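Local coordinates for protein endo-N-acetyl-beta-D-glucosaminidase (Hypocrea jecorina, PDB 4AC1) that hydrolyses the chitobiose core of N-linked glycans as a family 18 endo-beta-N-acetylglucosaminidase, deglycosylating the cellulases of its fungus, at residues 6-11 with 35-40; 138-143 with 177-182; 195-200 with 233-238. One frame throughout, in Å; residues are numbered along the deposited sequence.

In the fold
The three contacts follow one another along a single GH18 chain folded as a beta/alpha barrel. Contact 1 pairs two neighbouring barrel strands and lies nearest the middle of the molecule, its centre about 7 Å from that of the chain. Contacts 2 and 3 belong to the outer parts, with centres about 17 and 19 Å out. Each is about 22 Å from contact 1, centre to centre, and they stand about 30 Å from each other. Only contact 1 borders the acidic cluster inside the barrel: the side chain of Tyr8 comes to about 5 Å from that of Asp125. Contact 2 holds a peripheral zinc ion, and contact 3 carries a glycan on Asn236.

Contact 1. Residues 6-11 with 35-40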
loop_
_atom_site.group_PDB
_atom_site.type_symbol
_atom_site.label_atom_id
_atom_site.label_comp_id
_atom_site.label_asym_id
_atom_site.label_seq_id
_atom_site.Cartn_x
_atom_site.Cartn_y
_atom_site.Cartn_z
ATOM N N ILE A 6 7.008 0.108 4.823
ATOM C CA ILE A 6 6.257 0.741 3.756
ATOM C C ILE A 6 5.446 1.877 4.341
ATOM O O ILE A 6 4.790 1.700 5.361
ATOM C CB ILE A 6 5.287 -0.282 3.146
ATOM C CG1 ILE A 6 6.066 -1.453 2.529
ATOM C CG2 ILE A 6 4.341 0.369 2.123
ATOM C CD1 ILE A 6 5.429 -2.800 2.755
ATOM N N VAL A 7 5.503 3.045 3.720
ATOM C CA VAL A 7 4.732 4.210 4.168
ATOM C C VAL A 7 3.853 4.706 3.024
ATOM O O VAL A 7 4.350 4.973 1.909
ATOM C CB VAL A 7 5.655 5.354 4.627
ATOM C CG1 VAL A 7 4.860 6.666 4.816
ATOM C CG2 VAL A 7 6.391 4.962 5.900
ATOM N N TYR A 8 2.549 4.793 3.286
ATOM C CA TYR A 8 1.612 5.433 2.375
ATOM C C TYR A 8 1.650 6.945 2.550
ATOM O O TYR A 8 1.641 7.455 3.684
ATOM C CB TYR A 8 0.194 4.946 2.639
ATOM C CG TYR A 8 -0.135 3.547 2.142
ATOM C CD1 TYR A 8 0.071 2.415 2.935
ATOM C CD2 TYR A 8 -0.675 3.359 0.868
ATOM C CE1 TYR A 8 -0.238 1.139 2.461
ATOM C CE2 TYR A 8 -0.999 2.092 0.393
ATOM C CZ TYR A 8 -0.777 0.989 1.197
ATOM O OH TYR A 8 -1.100 -0.275 0.749
ATOM N N PHE A 9 1.686 7.648 1.417
ATOM C CA PHE A 9 1.842 9.099 1.364
ATOM C C PHE A 9 0.667 9.645 0.546
ATOM O O PHE A 9 0.748 9.731 -0.689
ATOM C CB PHE A 9 3.196 9.411 0.703
ATOM C CG PHE A 9 3.596 10.869 0.729
ATOM C CD1 PHE A 9 4.179 11.437 1.859
ATOM C CD2 PHE A 9 3.432 11.659 -0.403
ATOM C CE1 PHE A 9 4.557 12.789 1.863
ATOM C CE2 PHE A 9 3.805 12.999 -0.412
ATOM C CZ PHE A 9 4.370 13.565 0.724
ATOM N N GLN A 10 -0.452 9.923 1.227
ATOM C CA GLN A 10 -1.677 10.424 0.577
ATOM C C GLN A 10 -1.826 11.934 0.723
ATOM O O GLN A 10 -2.109 12.639 -0.251
ATOM C CB GLN A 10 -2.944 9.738 1.089
ATOM C CG GLN A 10 -4.135 10.058 0.194
ATOM C CD GLN A 10 -5.448 9.560 0.730
ATOM O OE1 GLN A 10 -5.984 10.097 1.700
ATOM N NE2 GLN A 10 -5.988 8.545 0.094
ATOM N N THR A 11 -1.650 12.414 1.952
ATOM C CA THR A 11 -1.691 13.842 2.257
ATOM C C THR A 11 -0.339 14.416 1.871
ATOM O O THR A 11 0.688 14.096 2.490
ATOM C CB THR A 11 -1.993 14.084 3.738
ATOM O OG1 THR A 11 -3.245 13.478 4.056
ATOM C CG2 THR A 11 -2.087 15.582 4.053
ATOM N N HIS A 35 9.859 1.107 0.945
ATOM C CA HIS A 35 8.866 1.468 -0.062
ATOM C C HIS A 35 8.095 2.701 0.348
ATOM O O HIS A 35 7.660 2.792 1.502
ATOM C CB HIS A 35 7.871 0.312 -0.257
ATOM C CG HIS A 35 8.518 -0.948 -0.717
ATOM N ND1 HIS A 35 9.151 -1.814 0.150
ATOM C CD2 HIS A 35 8.700 -1.450 -1.959
ATOM C CE1 HIS A 35 9.679 -2.809 -0.541
ATOM N NE2 HIS A 35 9.424 -2.605 -1.822
ATOM N N LEU A 36 7.870 3.610 -0.599
ATOM C CA LEU A 36 7.037 4.784 -0.395
ATOM C C LEU A 36 5.913 4.667 -1.422
ATOM O O LEU A 36 6.203 4.572 -2.633
ATOM C CB LEU A 36 7.850 6.070 -0.604
ATOM C CG LEU A 36 7.239 7.447 -0.271
ATOM C CD1 LEU A 36 6.161 7.894 -1.257
ATOM C CD2 LEU A 36 6.739 7.553 1.183
ATOM N N ILE A 37 4.659 4.658 -0.961
ATOM C CA ILE A 37 3.506 4.487 -1.844
ATOM C C ILE A 37 2.754 5.817 -1.982
ATOM O O ILE A 37 2.085 6.272 -1.045
ATOM C CB ILE A 37 2.563 3.335 -1.377
ATOM C CG1 ILE A 37 3.354 2.025 -1.221
ATOM C CG2 ILE A 37 1.416 3.157 -2.383
ATOM C CD1 ILE A 37 2.527 0.817 -0.804
ATOM N N VAL A 38 2.910 6.443 -3.151
ATOM C CA VAL A 38 2.225 7.695 -3.490
ATOM C C VAL A 38 0.777 7.351 -3.834
ATOM O O VAL A 38 0.520 6.464 -4.650
ATOM C CB VAL A 38 2.914 8.405 -4.675
ATOM C CG1 VAL A 38 2.135 9.658 -5.111
ATOM C CG2 VAL A 38 4.347 8.773 -4.286
ATOM N N CYS A 39 -0.162 8.057 -3.218
ATOM C CA CYS A 39 -1.573 7.698 -3.324
ATOM C C CYS A 39 -2.465 8.912 -3.025
ATOM O O CYS A 39 -1.960 9.921 -2.546
ATOM C CB CYS A 39 -1.894 6.540 -2.365
ATOM S SG CYS A 39 -1.605 6.870 -0.602
ATOM N N SER A 40 -3.770 8.844 -3.298
ATOM C CA SER A 40 -4.432 7.753 -4.007
ATOM C C SER A 40 -4.737 8.160 -5.437
ATOM O O SER A 40 -5.372 9.189 -5.690
ATOM C CB SER A 40 -5.735 7.363 -3.316
ATOM O OG SER A 40 -5.492 6.900 -1.998
#
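Val7 and Phe9 are hydrogen-bonded to His35, Ile37 and Cys39 in a parallel beta ladder joining strands 4-9 and 35-42, the first beta-alpha-beta unit of the GH18 barrel. The amides of Val7 and Phe9 donate to His35 O and Ile37 O, while Val7 O and Phe9 O receive Ile37 N and Cys39 N. The last bond is the poorest: Ile37 N meets Val7 O at 2.9 Å and almost straight (176°), whereas Cys39 N reaches Phe9 O at 3.2 Å from well above the carbonyl plane.

Packing is tightest on the inner face, around Ile37. Its CG1 stands anti to the carbonyl carbon (chi1 -55°) and the chain runs on extended, which carries CD1 over one face of the Tyr8 ring, 4.1 Å from the centroid. The same methyl presses against Ile6 CG2 at 3.5 Å, closer than a usual van der Waals contact. Cys39 SG takes the ring edge instead, 5.3 Å from the Tyr8 centroid, and rests on Gln10 CB. On the outward face the fit is looser; Val7 CG1 and Leu36 CD2 are 4.2 Å apart.

Past the ladder the chains stay close, but Gln10, already in a loop, is partly exposed to solvent. There the extended Gln10 side chain lies along Cys39 O, and its NE2 donates to Ser40 OG at 2.7 Å, with the hydroxyl in the amide plane. A cis peptide precedes Ser40, whose N is taken by Asn52 OD1.

Strand 251-255 flanks 4-9 on its other side and strand 77-83 flanks 35-42, Met81 touching Ile37 and Cys39. Across the barrel interior Tyr8 OH bonds Asp123, part of the acidic motif of family 18, while Trp255 and Asn187 close round the same ring.

Contact 2. Residues 138-143 with 177-182. With ZN (zinc ion), chain K.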
loop_
_atom_site.group_PDB
_atom_site.type_symbol
_atom_site.label_atom_id
_atom_site.label_comp_id
_atom_site.label_asym_id
_atom_site.label_seq_id
_atom_site.Cartn_x
_atom_site.Cartn_y
_atom_site.Cartn_z
ATOM N N LEU A 138 -6.640 -7.541 -14.366
ATOM C CA LEU A 138 -5.838 -6.357 -14.110
ATOM C C LEU A 138 -4.413 -6.710 -13.701
ATOM O O LEU A 138 -3.452 -6.134 -14.201
ATOM C CB LEU A 138 -6.510 -5.501 -13.042
ATOM C CG LEU A 138 -5.835 -4.191 -12.635
ATOM C CD1 LEU A 138 -5.558 -3.276 -13.843
ATOM C CD2 LEU A 138 -6.694 -3.493 -11.590
ATOM N N ILE A 139 -4.290 -7.653 -12.771
ATOM C CA ILE A 139 -2.986 -8.090 -12.286
ATOM C C ILE A 139 -2.199 -8.781 -13.393
ATOM O O ILE A 139 -1.027 -8.484 -13.592
ATOM C CB ILE A 139 -3.148 -9.018 -11.070
ATOM C CG1 ILE A 139 -3.731 -8.211 -9.910
ATOM C CG2 ILE A 139 -1.812 -9.707 -10.690
ATOM C CD1 ILE A 139 -4.095 -9.005 -8.727
ATOM N N ALA A 140 -2.839 -9.710 -14.109
ATOM C CA ALA A 140 -2.153 -10.408 -15.189
ATOM C C ALA A 140 -1.669 -9.470 -16.297
ATOM O O ALA A 140 -0.574 -9.641 -16.834
ATOM C CB ALA A 140 -3.040 -11.522 -15.770
ATOM N N ARG A 141 -2.492 -8.483 -16.627
ATOM C CA ARG A 141 -2.164 -7.507 -17.655
ATOM C C ARG A 141 -1.019 -6.592 -17.214
ATOM O O ARG A 141 -0.098 -6.335 -18.000
ATOM C CB ARG A 141 -3.395 -6.685 -18.059
ATOM C CG ARG A 141 -3.124 -5.604 -19.093
ATOM C CD ARG A 141 -2.616 -6.135 -20.423
ATOM N NE ARG A 141 -2.480 -5.022 -21.359
ATOM C CZ ARG A 141 -3.495 -4.504 -22.045
ATOM N NH1 ARG A 141 -4.711 -5.025 -21.927
ATOM N NH2 ARG A 141 -3.293 -3.470 -22.853
ATOM N N LEU A 142 -1.068 -6.123 -15.963
ATOM C CA LEU A 142 0.045 -5.333 -15.410
ATOM C C LEU A 142 1.344 -6.122 -15.455
ATOM O O LEU A 142 2.384 -5.602 -15.865
ATOM C CB LEU A 142 -0.262 -4.898 -13.978
ATOM C CG LEU A 142 -1.195 -3.694 -13.815
ATOM C CD1 LEU A 142 -1.644 -3.591 -12.368
ATOM C CD2 LEU A 142 -0.516 -2.397 -14.264
ATOM N N ARG A 143 1.281 -7.388 -15.035
ATOM C CA ARG A 143 2.442 -8.273 -15.032
ATOM C C ARG A 143 2.972 -8.471 -16.460
ATOM O O ARG A 143 4.184 -8.471 -16.700
ATOM C CB ARG A 143 2.060 -9.608 -14.373
ATOM C CG ARG A 143 3.207 -10.534 -14.003
ATOM C CD ARG A 143 4.326 -9.806 -13.271
ATOM N NE ARG A 143 4.043 -9.530 -11.858
ATOM C CZ ARG A 143 4.763 -8.673 -11.142
ATOM N NH1 ARG A 143 5.762 -8.027 -11.724
ATOM N NH2 ARG A 143 4.486 -8.452 -9.867
ATOM N N GLN A 177 -4.352 -18.157 -5.536
ATOM C CA GLN A 177 -4.145 -19.376 -6.322
ATOM C C GLN A 177 -3.789 -19.106 -7.791
ATOM O O GLN A 177 -2.862 -19.711 -8.331
ATOM C CB GLN A 177 -5.354 -20.297 -6.235
ATOM C CG GLN A 177 -5.577 -20.850 -4.829
ATOM C CD GLN A 177 -6.610 -21.950 -4.769
ATOM O OE1 GLN A 177 -6.872 -22.620 -5.766
ATOM N NE2 GLN A 177 -7.197 -22.153 -3.590
ATOM N N THR A 178 -4.511 -18.193 -8.437
ATOM C CA THR A 178 -4.373 -17.980 -9.892
ATOM C C THR A 178 -3.300 -16.941 -10.255
ATOM O O THR A 178 -2.608 -17.093 -11.269
ATOM C CB THR A 178 -5.721 -17.596 -10.539
ATOM O OG1 THR A 178 -6.236 -16.440 -9.880
ATOM C CG2 THR A 178 -6.739 -18.715 -10.414
ATOM N N GLN A 179 -3.143 -15.913 -9.415
ATOM C CA GLN A 179 -2.227 -14.792 -9.682
ATOM C C GLN A 179 -1.194 -14.574 -8.585
ATOM O O GLN A 179 -0.447 -13.596 -8.645
ATOM C CB GLN A 179 -2.995 -13.478 -9.929
ATOM C CG GLN A 179 -3.364 -13.262 -11.382
ATOM C CD GLN A 179 -4.528 -14.130 -11.813
ATOM O OE1 GLN A 179 -5.507 -14.265 -11.079
ATOM N NE2 GLN A 179 -4.445 -14.698 -13.005
ATOM N N GLY A 180 -1.111 -15.481 -7.610
ATOM C CA GLY A 180 -0.201 -15.294 -6.473
ATOM C C GLY A 180 1.253 -15.096 -6.845
ATOM O O GLY A 180 1.967 -14.334 -6.200
ATOM N N ASN A 181 1.701 -15.793 -7.882
ATOM C CA ASN A 181 3.074 -15.633 -8.366
ATOM C C ASN A 181 3.323 -14.267 -9.010
ATOM O O ASN A 181 4.471 -13.896 -9.234
ATOM C CB ASN A 181 3.427 -16.750 -9.355
ATOM C CG ASN A 181 2.580 -16.702 -10.612
ATOM O OD1 ASN A 181 1.363 -16.497 -10.547
ATOM N ND2 ASN A 181 3.215 -16.904 -11.764
ATOM N N ASP A 182 2.249 -13.538 -9.318
ATOM C CA ASP A 182 2.331 -12.198 -9.903
ATOM C C ASP A 182 2.190 -11.110 -8.842
ATOM O O ASP A 182 2.294 -9.923 -9.144
ATOM C CB ASP A 182 1.212 -11.982 -10.918
ATOM C CG ASP A 182 1.222 -12.982 -12.051
ATOM O OD1 ASP A 182 2.253 -13.635 -12.320
ATOM O OD2 ASP A 182 0.162 -13.109 -12.695
HETATM ZN ZN ZN K . 0.457 -14.643 -13.841
HETATM O O HOH W 1 -0.276 -16.171 -12.502
HETATM O O HOH W 2 -0.379 -15.408 -15.460
HETATM O O HOH W 3 -1.836 -14.096 -14.057
HETATM O O HOH W 4 1.726 -13.493 -15.366
#
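Ile139 and Arg143, one helical turn apart, face Asp182 where two outer helices of the beta/alpha barrel come together: helix 132-146 meets the end of helix 172-179 and the 3-10 turn 180-182 that follows it. Along the first helix, Ile139 makes the apolar part of the contact. Its CG2 stands anti to the backbone N (chi1 of CG1 -66°), and this one methyl branch reaches both Asp182 CB at 3.8 Å and the aliphatic CG of Gln179. Ile139 also touches Leu154, on the strand between these helices in sequence, and Ile183. Ala140 comes next and only skirts the contact, its CA 4.3 Å from Asp182 OD2.

Arg143 closes the contact, described here in one of its two modelled conformers, so its bonds are those of that copy. Bent at chi2 and chi3, the side chain lays CG against the Asp182 carboxylate and then folds its guanidinium past the Asp182 backbone. NH2 donates to Asp182 O at 2.7 Å; the oxygen lies in the guanidinium plane, though the donor stands 46° out of the carbonyl plane. NE adds a weak bond to the same oxygen. The outer nitrogens are also taken up by Asp184, Phe150 O and Gly147 O, which helps to hold the group in this conformer.

The charged atoms of Arg143 and the Asp182 carboxylate stay apart, Asp182 OD1 4.5 Å from Arg143 NE, and the carboxylate is turned instead to a zinc ion otherwise held by four waters. One of these waters donates to both Thr178 O and Asn181 OD1, tying the metal to the turn. The grip is unequal: Asp182 OD2 binds zinc at 1.9 Å, while OD1 stands back at 2.6 Å.

Contact 3. Residues 195-200 with 233-238; sequences GSMADT and SSLNNT. With NAG (2-acetamido-2-deoxy-beta-D-glucopyranose), chain B.
This is a loop-to-helix contact on the outside of the barrel: Met197 to Thr200, in the loop between strand 185-189 and helix 201-208, lie against one side of helix 232-246. Thr238 is its centre. With OG1 anti to the carbonyl carbon (chi1 -63°), its hydroxyl faces the loop and donates to Met197 O at 2.7 Å, approaching 37° out of the carbonyl plane. Its methyl, CG2, meets Met197 CE at 3.8 Å on one hand and Thr200 CG2 at 3.9 Å on the other, the two threonine side chains running antiparallel alongside one another. A valine in place of Thr238 would probably leave Met197 O without its hydroxyl partner and the loop less firmly held to the helix.

Met197 is bent at chi2 and chi3, and both its CB and its CE come to Leu235 CD1. Toward the outside, a water bridges Ala198 O (2.7 Å), Ser234 O (2.9 Å) and the Ser234 hydroxyl, linking loop and helix. The loop is also shaped from within: Ser196 OG accepts from Ala198 N in an ST turn, and the side chain of Asp199 caps a backbone N just beyond, in the turn leading into helix 201-208, its OD1 also hydrogen-bonding Ser201 OG.

Asn236 points away from the loop and carries an N-linked GlcNAc, bonded from ND2 to C1. Deeper in, Met197 and Leu235 both rest on Gln220 of strand 216-221, while Thr200 continues along helix 232-246 to Ser241 and Leu242.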
loop_
_atom_site.group_PDB
_atom_site.type_symbol
_atom_site.label_atom_id
_atom_site.label_comp_id
_atom_site.label_asym_id
_atom_site.label_seq_id
_atom_site.Cartn_x
_atom_site.Cartn_y
_atom_site.Cartn_z
ATOM N N GLY A 195 -9.039 -6.569 11.744
ATOM C CA GLY A 195 -7.943 -7.356 12.314
ATOM C C GLY A 195 -7.161 -6.585 13.343
ATOM O O GLY A 195 -7.301 -5.374 13.455
ATOM N N SER A 196 -6.312 -7.292 14.074
ATOM C CA SER A 196 -5.528 -6.669 15.131
ATOM C C SER A 196 -4.123 -7.236 15.218
ATOM O O SER A 196 -3.931 -8.455 15.163
ATOM C CB SER A 196 -6.223 -6.823 16.482
ATOM O OG SER A 196 -5.402 -6.302 17.510
ATOM N N MET A 197 -3.157 -6.335 15.354
ATOM C CA MET A 197 -1.774 -6.710 15.644
ATOM C C MET A 197 -1.450 -6.680 17.143
ATOM O O MET A 197 -0.279 -6.737 17.508
ATOM C CB MET A 197 -0.778 -5.849 14.844
ATOM C CG MET A 197 -0.709 -6.196 13.356
ATOM S SD MET A 197 -0.149 -7.882 13.010
ATOM C CE MET A 197 1.567 -7.774 13.481
ATOM N N ALA A 198 -2.475 -6.615 18.001
ATOM C CA ALA A 198 -2.255 -6.609 19.462
ATOM C C ALA A 198 -1.834 -7.983 20.009
ATOM O O ALA A 198 -1.285 -8.071 21.108
ATOM C CB ALA A 198 -3.478 -6.074 20.210
ATOM N N ASP A 199 -2.117 -9.046 19.257
ATOM C CA ASP A 199 -1.517 -10.367 19.492
ATOM C C ASP A 199 -1.303 -11.063 18.150
ATOM O O ASP A 199 -1.678 -10.530 17.096
ATOM C CB ASP A 199 -2.341 -11.226 20.482
ATOM C CG ASP A 199 -3.746 -11.539 19.989
ATOM O OD1 ASP A 199 -3.959 -11.793 18.781
ATOM O OD2 ASP A 199 -4.654 -11.577 20.852
ATOM N N THR A 200 -0.702 -12.243 18.180
ATOM C CA THR A 200 -0.350 -12.946 16.955
ATOM C C THR A 200 -1.497 -13.686 16.274
ATOM O O THR A 200 -1.315 -14.224 15.184
ATOM C CB THR A 200 0.720 -14.005 17.235
ATOM O OG1 THR A 200 0.218 -14.940 18.198
ATOM C CG2 THR A 200 1.989 -13.371 17.752
ATOM N N SER A 233 4.508 -0.107 20.965
ATOM C CA SER A 233 4.986 -1.093 21.931
ATOM C C SER A 233 4.205 -2.409 21.817
ATOM O O SER A 233 4.777 -3.487 21.975
ATOM C CB SER A 233 4.897 -0.540 23.356
ATOM O OG SER A 233 3.552 -0.256 23.693
ATOM N N SER A 234 2.899 -2.313 21.557
ATOM C CA SER A 234 2.045 -3.486 21.368
ATOM C C SER A 234 2.418 -4.190 20.067
ATOM O O SER A 234 2.545 -5.412 20.021
ATOM C CB SER A 234 0.572 -3.064 21.346
ATOM O OG SER A 234 -0.298 -4.161 21.124
ATOM N N LEU A 235 2.577 -3.394 19.010
ATOM C CA LEU A 235 3.029 -3.891 17.714
ATOM C C LEU A 235 4.343 -4.657 17.878
ATOM O O LEU A 235 4.492 -5.767 17.353
ATOM C CB LEU A 235 3.181 -2.729 16.721
ATOM C CG LEU A 235 3.731 -3.100 15.340
ATOM C CD1 LEU A 235 2.748 -3.987 14.588
ATOM C CD2 LEU A 235 4.061 -1.851 14.534
ATOM N N ASN A 236 5.280 -4.066 18.621
ATOM C CA ASN A 236 6.577 -4.681 18.839
ATOM C C ASN A 236 6.467 -6.055 19.506
ATOM O O ASN A 236 7.080 -7.024 19.054
ATOM C CB ASN A 236 7.473 -3.765 19.665
ATOM C CG ASN A 236 8.804 -4.395 19.957
ATOM O OD1 ASN A 236 9.546 -4.753 19.040
ATOM N ND2 ASN A 236 9.112 -4.553 21.253
ATOM N N ASN A 237 5.671 -6.140 20.570
ATOM C CA ASN A 237 5.524 -7.392 21.295
ATOM C C ASN A 237 5.034 -8.507 20.363
ATOM O O ASN A 237 5.538 -9.621 20.366
ATOM C CB ASN A 237 4.592 -7.165 22.495
ATOM C CG ASN A 237 4.506 -8.369 23.403
ATOM O OD1 ASN A 237 3.669 -9.253 23.203
ATOM N ND2 ASN A 237 5.360 -8.403 24.422
ATOM N N THR A 238 4.052 -8.174 19.538
ATOM C CA THR A 238 3.516 -9.132 18.590
ATOM C C THR A 238 4.537 -9.524 17.523
ATOM O O THR A 238 4.675 -10.701 17.207
ATOM C CB THR A 238 2.245 -8.574 17.929
ATOM O OG1 THR A 238 1.257 -8.378 18.952
ATOM C CG2 THR A 238 1.684 -9.529 16.892
HETATM C C1 NAG B . 10.325 -5.152 21.751
HETATM C C2 NAG B . 11.196 -4.024 22.307
HETATM C C3 NAG B . 12.353 -4.537 23.170
HETATM C C4 NAG B . 11.954 -5.679 24.100
HETATM C C5 NAG B . 11.075 -6.721 23.404
HETATM C C6 NAG B . 10.512 -7.744 24.387
HETATM C C7 NAG B . 11.235 -1.992 20.972
HETATM C C8 NAG B . 11.845 -1.267 19.813
HETATM N N2 NAG B . 11.705 -3.210 21.216
HETATM O O3 NAG B . 12.844 -3.488 23.976
HETATM O O4 NAG B . 13.134 -6.286 24.584
HETATM O O5 NAG B . 9.988 -6.079 22.768
HETATM O O6 NAG B . 9.703 -7.127 25.372
HETATM O O7 NAG B . 10.352 -1.459 21.640
HETATM O O HOH W 5 0.739 -6.536 21.965
#